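Local coordinates for protein probable tRNA pseudouridine synthase D (Methanosarcina mazei, PDB 1Z2Z) that probably converts uridine 13 of transfer RNAs to pseudouridine, as a member of the TruD family of pseudouridine synthases, at residues 25-30 against 87-92; 31-36 against 135-140; 49-54 against 123-128. All blocks are in the same frame, centred on the assembly; numbering follows the deposited sequence.

All three contacts involve strands of one mixed sheet, but at different depths and with different chemistry. Contact 2 is the buried one: strands 33-39 and 130-142 pair, with backbone hydrogen bonds, a CH-pi contact on Phe33 and a salt bridge at one end. Contact 1, centred about 6 Å from its centre, is partly buried and sets a loop against the start of strand 90-98, the other neighbour of strand 33-39; an arginine gripping a backbone carbonyl dominates it, close to the predicted nucleophile. The centre of contact 3 lies about 23 Å from that of contact 1, far from that site, where a partly exposed loop rests on strand 49-57 through van der Waals and CH-pi contacts.

Contact 1. Residues 25-30 against 87-92; sequences QLRQEI and KRALTT
Beside the predicted active site, two loops meet where the side chain of Arg88 lies along that of Arg27, the two running past each other in opposite directions. Two nitrogens along one edge of the Arg88 guanidinium share a single backbone oxygen: NE lies 2.8 Å from Arg27 O, in the carbonyl plane on a lone pair, and NH2 lies 3.0 Å from Arg27 O, tilted out of that plane. Neither bond is straight, with N-H...O angles of 140° and 131°, as expected when two N-H groups of one guanidinium converge on a single oxygen. The reach comes from the torsions of Arg88, whose CG stands anti to the backbone N (chi1 -170°) at the foot of a chain extended as far as NE. Residues 87-89 form an inverse gamma turn centred on Arg88, just after the predicted nucleophile Asp86 and before strand 90-98. Arg27 sends its own NH2 to Asp86 in a salt bridge and makes a cation-pi contact with Phe33. Much of the packing is by its aliphatic part, Arg27 CB at 3.8 Å from Arg88 CD and Arg27 CG at 3.8 Å from Arg88 CG. A leucine in place of Arg88 has neither donor for Arg27 O, and the 25-30 loop would probably be held less firmly beside Asp86. Further along, Ile30 CG2 packs 3.8 Å from Ala89 C.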
loop_
_atom_site.group_PDB
_atom_site.type_symbol
_atom_site.label_atom_id
_atom_site.label_comp_id
_atom_site.label_asym_id
_atom_site.label_seq_id
_atom_site.Cartn_x
_atom_site.Cartn_y
_atom_site.Cartn_z
ATOM N N GLN A 25 -13.999 15.359 -0.740
ATOM C CA GLN A 25 -12.845 15.325 0.151
ATOM C C GLN A 25 -13.028 14.339 1.296
ATOM O O GLN A 25 -14.149 13.905 1.576
ATOM C CB GLN A 25 -12.606 16.717 0.709
ATOM C CG GLN A 25 -13.836 17.270 1.383
ATOM C CD GLN A 25 -13.679 18.715 1.774
ATOM O OE1 GLN A 25 -14.409 19.212 2.632
ATOM N NE2 GLN A 25 -12.732 19.409 1.143
ATOM N N LEU A 26 -11.928 13.994 1.958
ATOM C CA LEU A 26 -11.980 13.039 3.063
ATOM C C LEU A 26 -11.320 13.542 4.349
ATOM O O LEU A 26 -10.592 14.534 4.342
ATOM C CB LEU A 26 -11.311 11.726 2.653
ATOM C CG LEU A 26 -11.687 11.010 1.355
ATOM C CD1 LEU A 26 -10.932 9.677 1.345
ATOM C CD2 LEU A 26 -13.198 10.772 1.251
ATOM N N ARG A 27 -11.578 12.848 5.453
ATOM C CA ARG A 27 -10.994 13.234 6.725
ATOM C C ARG A 27 -11.393 14.655 7.105
ATOM O O ARG A 27 -10.619 15.376 7.742
ATOM C CB ARG A 27 -9.460 13.162 6.666
ATOM C CG ARG A 27 -8.823 11.832 7.063
ATOM C CD ARG A 27 -8.541 10.973 5.850
ATOM N NE ARG A 27 -7.349 10.128 5.993
ATOM C CZ ARG A 27 -7.251 9.063 6.789
ATOM N NH1 ARG A 27 -8.266 8.682 7.542
ATOM N NH2 ARG A 27 -6.138 8.352 6.818
ATOM N N GLN A 28 -12.586 15.075 6.705
ATOM C CA GLN A 28 -13.004 16.424 7.051
ATOM C C GLN A 28 -13.298 16.443 8.546
ATOM O O GLN A 28 -13.064 17.438 9.231
ATOM C CB GLN A 28 -14.248 16.847 6.270
ATOM C CG GLN A 28 -14.222 18.342 5.945
ATOM C CD GLN A 28 -15.586 18.912 5.643
ATOM O OE1 GLN A 28 -16.283 18.446 4.743
ATOM N NE2 GLN A 28 -15.973 19.933 6.397
ATOM N N GLU A 29 -13.800 15.318 9.043
ATOM C CA GLU A 29 -14.114 15.165 10.452
ATOM C C GLU A 29 -13.629 13.816 10.951
ATOM O O GLU A 29 -13.930 12.790 10.355
ATOM C CB GLU A 29 -15.616 15.312 10.663
ATOM C CG GLU A 29 -16.037 16.738 10.490
ATOM C CD GLU A 29 -15.268 17.630 11.424
ATOM O OE1 GLU A 29 -15.073 18.838 11.102
ATOM O OE2 GLU A 29 -14.861 17.105 12.498
ATOM N N ILE A 30 -12.877 13.826 12.047
ATOM C CA ILE A 30 -12.336 12.600 12.610
ATOM C C ILE A 30 -13.284 11.424 12.359
ATOM O O ILE A 30 -12.884 10.438 11.762
ATOM C CB ILE A 30 -12.072 12.760 14.124
ATOM C CG1 ILE A 30 -11.414 14.121 14.398
ATOM C CG2 ILE A 30 -11.156 11.662 14.614
ATOM C CD1 ILE A 30 -10.051 14.320 13.754
ATOM N N LYS A 87 -3.945 7.850 12.262
ATOM C CA LYS A 87 -4.031 8.856 13.307
ATOM C C LYS A 87 -5.335 9.654 13.096
ATOM O O LYS A 87 -6.272 9.549 13.901
ATOM C CB LYS A 87 -2.767 9.741 13.245
ATOM C CG LYS A 87 -2.923 11.256 13.389
ATOM C CD LYS A 87 -3.419 11.690 14.766
ATOM C CE LYS A 87 -3.202 13.178 14.992
ATOM N NZ LYS A 87 -1.769 13.445 15.218
ATOM N N ARG A 88 -5.423 10.407 12.002
ATOM C CA ARG A 88 -6.632 11.182 11.740
ATOM C C ARG A 88 -7.839 10.306 11.467
ATOM O O ARG A 88 -8.298 10.226 10.328
ATOM C CB ARG A 88 -6.443 12.141 10.555
ATOM C CG ARG A 88 -7.610 13.136 10.408
ATOM C CD ARG A 88 -7.265 14.374 9.568
ATOM N NE ARG A 88 -8.394 15.308 9.459
ATOM C CZ ARG A 88 -8.885 16.033 10.467
ATOM N NH1 ARG A 88 -8.354 15.946 11.677
ATOM N NH2 ARG A 88 -9.916 16.840 10.264
ATOM N N ALA A 89 -8.376 9.664 12.498
ATOM C CA ALA A 89 -9.536 8.802 12.300
ATOM C C ALA A 89 -10.014 8.206 13.605
ATOM O O ALA A 89 -9.350 8.326 14.628
ATOM C CB ALA A 89 -9.184 7.686 11.337
ATOM N N LEU A 90 -11.180 7.581 13.582
ATOM C CA LEU A 90 -11.679 6.938 14.781
ATOM C C LEU A 90 -11.431 5.454 14.558
ATOM O O LEU A 90 -12.106 4.799 13.755
ATOM C CB LEU A 90 -13.165 7.217 14.983
ATOM C CG LEU A 90 -13.800 6.373 16.091
ATOM C CD1 LEU A 90 -13.062 6.563 17.391
ATOM C CD2 LEU A 90 -15.259 6.720 16.218
ATOM N N THR A 91 -10.462 4.927 15.292
ATOM C CA THR A 91 -10.067 3.542 15.131
ATOM C C THR A 91 -10.055 2.679 16.383
ATOM O O THR A 91 -9.599 3.104 17.443
ATOM C CB THR A 91 -8.673 3.483 14.558
ATOM O OG1 THR A 91 -7.735 3.767 15.605
ATOM C CG2 THR A 91 -8.511 4.521 13.461
ATOM N N THR A 92 -10.519 1.443 16.209
ATOM C CA THR A 92 -10.594 0.421 17.245
ATOM C C THR A 92 -9.650 -0.737 16.852
ATOM O O THR A 92 -9.594 -1.116 15.680
ATOM C CB THR A 92 -12.030 -0.118 17.313
ATOM O OG1 THR A 92 -12.928 0.969 17.553
ATOM C CG2 THR A 92 -12.188 -1.153 18.402
#

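Contact 2. Residues 31-36 against 135-140; sequences EDFIVK and FRITVR
Phe33 and Ile137 lie side by side and point the same way, with Ile137 CG1 over one face of the ring, 3.9 Å from the centroid of Phe33 and 24° off the ring normal, a CH-pi contact. Phe33 CG is roughly anti to the backbone N (chi1 -151°), which turns the ring toward the neighbouring strand. Phe135 runs alongside on the same face; its ring edge receives Phe33 CE2 at 4.2 Å from Phe135 CE2, and Val35 CG2 touches Phe135 CE2 at 3.7 Å. Asp32 and Arg140 instead cross at about a right angle. Arg140 NE reaches Asp32 OD1 at 2.6 Å on the syn side of the carboxylate, a salt bridge to which a weak bond from Arg140 NH1 to Asp32 OD2 is added, though the two groups are not coplanar. Thr138 CG2 sits 3.9 Å above the guanidinium plane of Arg140, over its centre. On the face away from Phe33 and Phe135, which Thr138 and Arg140 also share, Ile34 CB meets Arg136 CB at 3.7 Å, while the far end of Arg136 turns away to a salt bridge with Glu413. A water donates to both Asp32 O and Thr138 O. The backbone bond from Ile34 N to Arg136 O spans 3.0 Å, and the 173° between the directions of strand segments 33-36 and 135-140 identifies an antiparallel ladder in the mixed sheet beside the predicted nucleophile Asp86.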
loop_
_atom_site.group_PDB
_atom_site.type_symbol
_atom_site.label_atom_id
_atom_site.label_comp_id
_atom_site.label_asym_id
_atom_site.label_seq_id
_atom_site.Cartn_x
_atom_site.Cartn_y
_atom_site.Cartn_z
ATOM N N GLU A 31 -14.543 11.528 12.763
ATOM C CA GLU A 31 -15.453 10.413 12.533
ATOM C C GLU A 31 -15.722 10.077 11.048
ATOM O O GLU A 31 -16.442 9.126 10.753
ATOM C CB GLU A 31 -16.793 10.643 13.249
ATOM C CG GLU A 31 -16.756 10.515 14.775
ATOM C CD GLU A 31 -15.957 11.626 15.448
ATOM O OE1 GLU A 31 -15.791 12.707 14.827
ATOM O OE2 GLU A 31 -15.509 11.422 16.606
ATOM N N ASP A 32 -15.156 10.834 10.113
ATOM C CA ASP A 32 -15.395 10.553 8.695
ATOM C C ASP A 32 -14.547 9.405 8.166
ATOM O O ASP A 32 -14.604 9.058 6.977
ATOM C CB ASP A 32 -15.146 11.797 7.838
ATOM C CG ASP A 32 -16.339 12.746 7.820
ATOM O OD1 ASP A 32 -16.239 13.800 7.159
ATOM O OD2 ASP A 32 -17.369 12.434 8.463
ATOM N N PHE A 33 -13.759 8.814 9.055
ATOM C CA PHE A 33 -12.903 7.698 8.683
ATOM C C PHE A 33 -12.855 6.701 9.824
ATOM O O PHE A 33 -11.960 6.757 10.662
ATOM C CB PHE A 33 -11.486 8.185 8.372
ATOM C CG PHE A 33 -10.771 7.330 7.369
ATOM C CD1 PHE A 33 -10.784 7.664 6.020
ATOM C CD2 PHE A 33 -10.133 6.165 7.762
ATOM C CE1 PHE A 33 -10.175 6.848 5.075
ATOM C CE2 PHE A 33 -9.520 5.339 6.823
ATOM C CZ PHE A 33 -9.543 5.684 5.478
ATOM N N ILE A 34 -13.812 5.786 9.855
ATOM C CA ILE A 34 -13.838 4.806 10.919
ATOM C C ILE A 34 -13.232 3.488 10.477
ATOM O O ILE A 34 -13.615 2.925 9.454
ATOM C CB ILE A 34 -15.266 4.615 11.422
ATOM C CG1 ILE A 34 -15.758 5.968 11.979
ATOM C CG2 ILE A 34 -15.324 3.491 12.448
ATOM C CD1 ILE A 34 -17.101 5.948 12.664
ATOM N N VAL A 35 -12.260 3.013 11.245
ATOM C CA VAL A 35 -11.572 1.768 10.936
ATOM C C VAL A 35 -11.620 0.843 12.135
ATOM O O VAL A 35 -10.975 1.116 13.142
ATOM C CB VAL A 35 -10.102 2.018 10.619
ATOM C CG1 VAL A 35 -9.433 0.721 10.252
ATOM C CG2 VAL A 35 -9.972 3.038 9.530
ATOM N N LYS A 36 -12.369 -0.251 12.026
ATOM C CA LYS A 36 -12.488 -1.208 13.127
ATOM C C LYS A 36 -11.831 -2.529 12.744
ATOM O O LYS A 36 -12.268 -3.189 11.812
ATOM C CB LYS A 36 -13.958 -1.468 13.461
ATOM C CG LYS A 36 -14.778 -0.244 13.811
ATOM C CD LYS A 36 -16.182 -0.654 14.224
ATOM C CE LYS A 36 -17.024 0.561 14.630
ATOM N NZ LYS A 36 -18.363 0.213 15.226
ATOM N N PHE A 135 -14.090 -0.947 7.319
ATOM C CA PHE A 135 -13.997 0.475 7.042
ATOM C C PHE A 135 -15.372 1.103 6.953
ATOM O O PHE A 135 -16.368 0.433 6.666
ATOM C CB PHE A 135 -13.245 0.749 5.741
ATOM C CG PHE A 135 -11.770 0.472 5.820
ATOM C CD1 PHE A 135 -11.254 -0.761 5.406
ATOM C CD2 PHE A 135 -10.895 1.441 6.292
ATOM C CE1 PHE A 135 -9.883 -1.029 5.458
ATOM C CE2 PHE A 135 -9.528 1.199 6.353
ATOM C CZ PHE A 135 -9.017 -0.046 5.932
ATOM N N ARG A 136 -15.402 2.404 7.209
ATOM C CA ARG A 136 -16.607 3.224 7.181
ATOM C C ARG A 136 -16.092 4.612 6.830
ATOM O O ARG A 136 -15.914 5.443 7.715
ATOM C CB ARG A 136 -17.240 3.243 8.569
ATOM C CG ARG A 136 -18.363 4.241 8.747
ATOM C CD ARG A 136 -19.700 3.569 8.570
ATOM N NE ARG A 136 -20.800 4.529 8.557
ATOM C CZ ARG A 136 -22.081 4.189 8.442
ATOM N NH1 ARG A 136 -23.019 5.128 8.435
ATOM N NH2 ARG A 136 -22.429 2.911 8.343
ATOM N N ILE A 137 -15.827 4.852 5.549
ATOM C CA ILE A 137 -15.308 6.142 5.109
ATOM C C ILE A 137 -16.436 7.048 4.644
ATOM O O ILE A 137 -17.485 6.573 4.226
ATOM C CB ILE A 137 -14.279 5.960 3.973
ATOM C CG1 ILE A 137 -13.192 4.991 4.442
ATOM C CG2 ILE A 137 -13.651 7.298 3.591
ATOM C CD1 ILE A 137 -12.182 4.648 3.374
ATOM N N THR A 138 -16.217 8.354 4.731
ATOM C CA THR A 138 -17.220 9.335 4.332
ATOM C C THR A 138 -16.598 10.400 3.444
ATOM O O THR A 138 -15.689 11.106 3.871
ATOM C CB THR A 138 -17.812 10.040 5.555
ATOM O OG1 THR A 138 -18.538 9.092 6.346
ATOM C CG2 THR A 138 -18.738 11.178 5.122
ATOM N N VAL A 139 -17.094 10.514 2.216
ATOM C CA VAL A 139 -16.594 11.510 1.282
ATOM C C VAL A 139 -17.583 12.670 1.416
ATOM O O VAL A 139 -18.795 12.444 1.477
ATOM C CB VAL A 139 -16.584 10.954 -0.191
ATOM C CG1 VAL A 139 -15.752 11.848 -1.095
ATOM C CG2 VAL A 139 -16.030 9.531 -0.225
ATOM N N ARG A 140 -17.069 13.897 1.500
ATOM C CA ARG A 140 -17.899 15.107 1.641
ATOM C C ARG A 140 -17.535 16.186 0.615
ATOM O O ARG A 140 -16.427 16.196 0.083
ATOM C CB ARG A 140 -17.733 15.716 3.045
ATOM C CG ARG A 140 -18.284 14.902 4.195
ATOM C CD ARG A 140 -18.114 15.661 5.497
ATOM N NE ARG A 140 -18.582 14.904 6.659
ATOM C CZ ARG A 140 -19.848 14.558 6.876
ATOM N NH1 ARG A 140 -20.175 13.867 7.955
ATOM N NH2 ARG A 140 -20.796 14.901 6.017
HETATM O O HOH W 1 -13.188 10.674 5.126
#

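Contact 3. Residues 49-54 against 123-128; sequences YLIVEL and KSVELG
Tyr49 and Ser124 carry the aromatic part of the contact. Ser124 CB sits over one face of the ring, 3.8 Å from the centroid of Tyr49 and 16° off the ring normal, displaced toward the hydroxyl-bearing end of the ring; its nearest ring atom is Tyr49 CZ, 3.7 Å from Ser124 CB. The backbone joins in on the same face, where Ser124 N lies 3.7 Å from Tyr49 CD2, so the ring is packed against the peptide as well as the methylene. Tyr49 also meets the ring of Phe98, on strand 90-98. Strand 49-57 runs between strands 90-98 and 113-121 in the mixed sheet, and residues 123-128 belong to the loop that leads from strand 113-121 to strand 130-142. The apolar part is lighter: Ile51 CD1 approaches Val125 CG2 at 4.3 Å. Polar bonds serve the loop itself and its other neighbours rather than joining the two segments; the nearest CA atoms, those of Tyr49 and Ser124, are 6.2 Å apart, and the two backbones form no ladder. Ser124 OG donates to Glu126 OE2 at 2.6 Å, using the anti lone pair of that oxygen. Val125 N is bonded to Ser96 OG of strand 90-98, and Val125 O to Ser80 OG of strand 79-81.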
loop_
_atom_site.group_PDB
_atom_site.type_symbol
_atom_site.label_atom_id
_atom_site.label_comp_id
_atom_site.label_asym_id
_atom_site.label_seq_id
_atom_site.Cartn_x
_atom_site.Cartn_y
_atom_site.Cartn_z
ATOM N N TYR A 49 0.352 -11.385 29.774
ATOM C CA TYR A 49 0.030 -10.334 28.821
ATOM C C TYR A 49 -1.453 -9.954 28.937
ATOM O O TYR A 49 -2.348 -10.805 28.854
ATOM C CB TYR A 49 0.373 -10.810 27.397
ATOM C CG TYR A 49 1.842 -10.672 27.026
ATOM C CD1 TYR A 49 2.410 -9.415 26.863
ATOM C CD2 TYR A 49 2.666 -11.790 26.852
ATOM C CE1 TYR A 49 3.753 -9.263 26.543
ATOM C CE2 TYR A 49 4.027 -11.645 26.525
ATOM C CZ TYR A 49 4.559 -10.376 26.376
ATOM O OH TYR A 49 5.894 -10.166 26.090
ATOM N N LEU A 50 -1.703 -8.667 29.155
ATOM C CA LEU A 50 -3.067 -8.168 29.298
ATOM C C LEU A 50 -3.518 -7.698 27.926
ATOM O O LEU A 50 -2.838 -6.895 27.295
ATOM C CB LEU A 50 -3.088 -7.017 30.317
ATOM C CG LEU A 50 -4.440 -6.611 30.912
ATOM C CD1 LEU A 50 -5.261 -5.988 29.836
ATOM C CD2 LEU A 50 -5.158 -7.812 31.500
ATOM N N ILE A 51 -4.652 -8.200 27.460
ATOM C CA ILE A 51 -5.131 -7.819 26.133
ATOM C C ILE A 51 -6.302 -6.845 26.176
ATOM O O ILE A 51 -7.399 -7.156 26.673
ATOM C CB ILE A 51 -5.566 -9.040 25.286
ATOM C CG1 ILE A 51 -4.583 -10.214 25.451
ATOM C CG2 ILE A 51 -5.659 -8.602 23.847
ATOM C CD1 ILE A 51 -3.116 -9.878 25.180
ATOM N N VAL A 52 -6.066 -5.684 25.582
ATOM C CA VAL A 52 -7.029 -4.601 25.575
ATOM C C VAL A 52 -7.461 -4.104 24.211
ATOM O O VAL A 52 -6.674 -4.075 23.269
ATOM C CB VAL A 52 -6.440 -3.398 26.334
ATOM C CG1 VAL A 52 -7.527 -2.394 26.640
ATOM C CG2 VAL A 52 -5.758 -3.869 27.605
ATOM N N GLU A 53 -8.717 -3.691 24.124
ATOM C CA GLU A 53 -9.254 -3.145 22.885
ATOM C C GLU A 53 -9.003 -1.651 22.980
ATOM O O GLU A 53 -9.499 -0.991 23.887
ATOM C CB GLU A 53 -10.746 -3.400 22.788
ATOM C CG GLU A 53 -11.344 -2.890 21.515
ATOM C CD GLU A 53 -12.851 -2.954 21.536
ATOM O OE1 GLU A 53 -13.482 -1.890 21.709
ATOM O OE2 GLU A 53 -13.401 -4.072 21.402
ATOM N N LEU A 54 -8.214 -1.138 22.051
ATOM C CA LEU A 54 -7.857 0.262 22.006
ATOM C C LEU A 54 -8.737 1.033 21.027
ATOM O O LEU A 54 -8.881 0.642 19.871
ATOM C CB LEU A 54 -6.390 0.383 21.597
ATOM C CG LEU A 54 -5.810 1.758 21.256
ATOM C CD1 LEU A 54 -6.038 2.713 22.420
ATOM C CD2 LEU A 54 -4.309 1.608 20.943
ATOM N N LYS A 123 0.868 -15.052 25.098
ATOM C CA LYS A 123 1.464 -14.493 23.888
ATOM C C LYS A 123 1.100 -13.037 23.654
ATOM O O LYS A 123 -0.043 -12.617 23.840
ATOM C CB LYS A 123 1.064 -15.339 22.660
ATOM C CG LYS A 123 -0.426 -15.303 22.303
ATOM C CD LYS A 123 -0.917 -16.611 21.653
ATOM C CE LYS A 123 -0.393 -16.832 20.229
ATOM N NZ LYS A 123 -0.983 -15.905 19.201
ATOM N N SER A 124 2.101 -12.269 23.260
ATOM C CA SER A 124 1.926 -10.862 22.982
ATOM C C SER A 124 1.259 -10.760 21.634
ATOM O O SER A 124 1.199 -11.743 20.894
ATOM C CB SER A 124 3.272 -10.189 22.876
ATOM O OG SER A 124 3.965 -10.763 21.785
ATOM N N VAL A 125 0.792 -9.558 21.311
ATOM C CA VAL A 125 0.124 -9.286 20.047
ATOM C C VAL A 125 1.141 -8.810 19.008
ATOM O O VAL A 125 1.588 -7.671 19.039
ATOM C CB VAL A 125 -0.985 -8.238 20.265
ATOM C CG1 VAL A 125 -1.597 -7.844 18.950
ATOM C CG2 VAL A 125 -2.061 -8.820 21.165
ATOM N N GLU A 126 1.514 -9.681 18.079
ATOM C CA GLU A 126 2.510 -9.302 17.078
ATOM C C GLU A 126 1.931 -8.737 15.769
ATOM O O GLU A 126 0.775 -8.970 15.429
ATOM C CB GLU A 126 3.401 -10.514 16.785
ATOM C CG GLU A 126 4.159 -11.060 17.990
ATOM C CD GLU A 126 5.214 -10.101 18.517
ATOM O OE1 GLU A 126 5.991 -9.553 17.710
ATOM O OE2 GLU A 126 5.281 -9.893 19.749
ATOM N N LEU A 127 2.735 -7.971 15.047
ATOM C CA LEU A 127 2.277 -7.434 13.780
ATOM C C LEU A 127 1.758 -8.579 12.951
ATOM O O LEU A 127 2.482 -9.541 12.709
ATOM C CB LEU A 127 3.425 -6.809 13.022
ATOM C CG LEU A 127 3.897 -5.513 13.653
ATOM C CD1 LEU A 127 5.131 -5.078 12.925
ATOM C CD2 LEU A 127 2.803 -4.443 13.568
ATOM N N GLY A 128 0.518 -8.496 12.503
ATOM C CA GLY A 128 -0.001 -9.582 11.706
ATOM C C GLY A 128 -1.102 -10.336 12.402
ATOM O O GLY A 128 -1.884 -11.002 11.735
#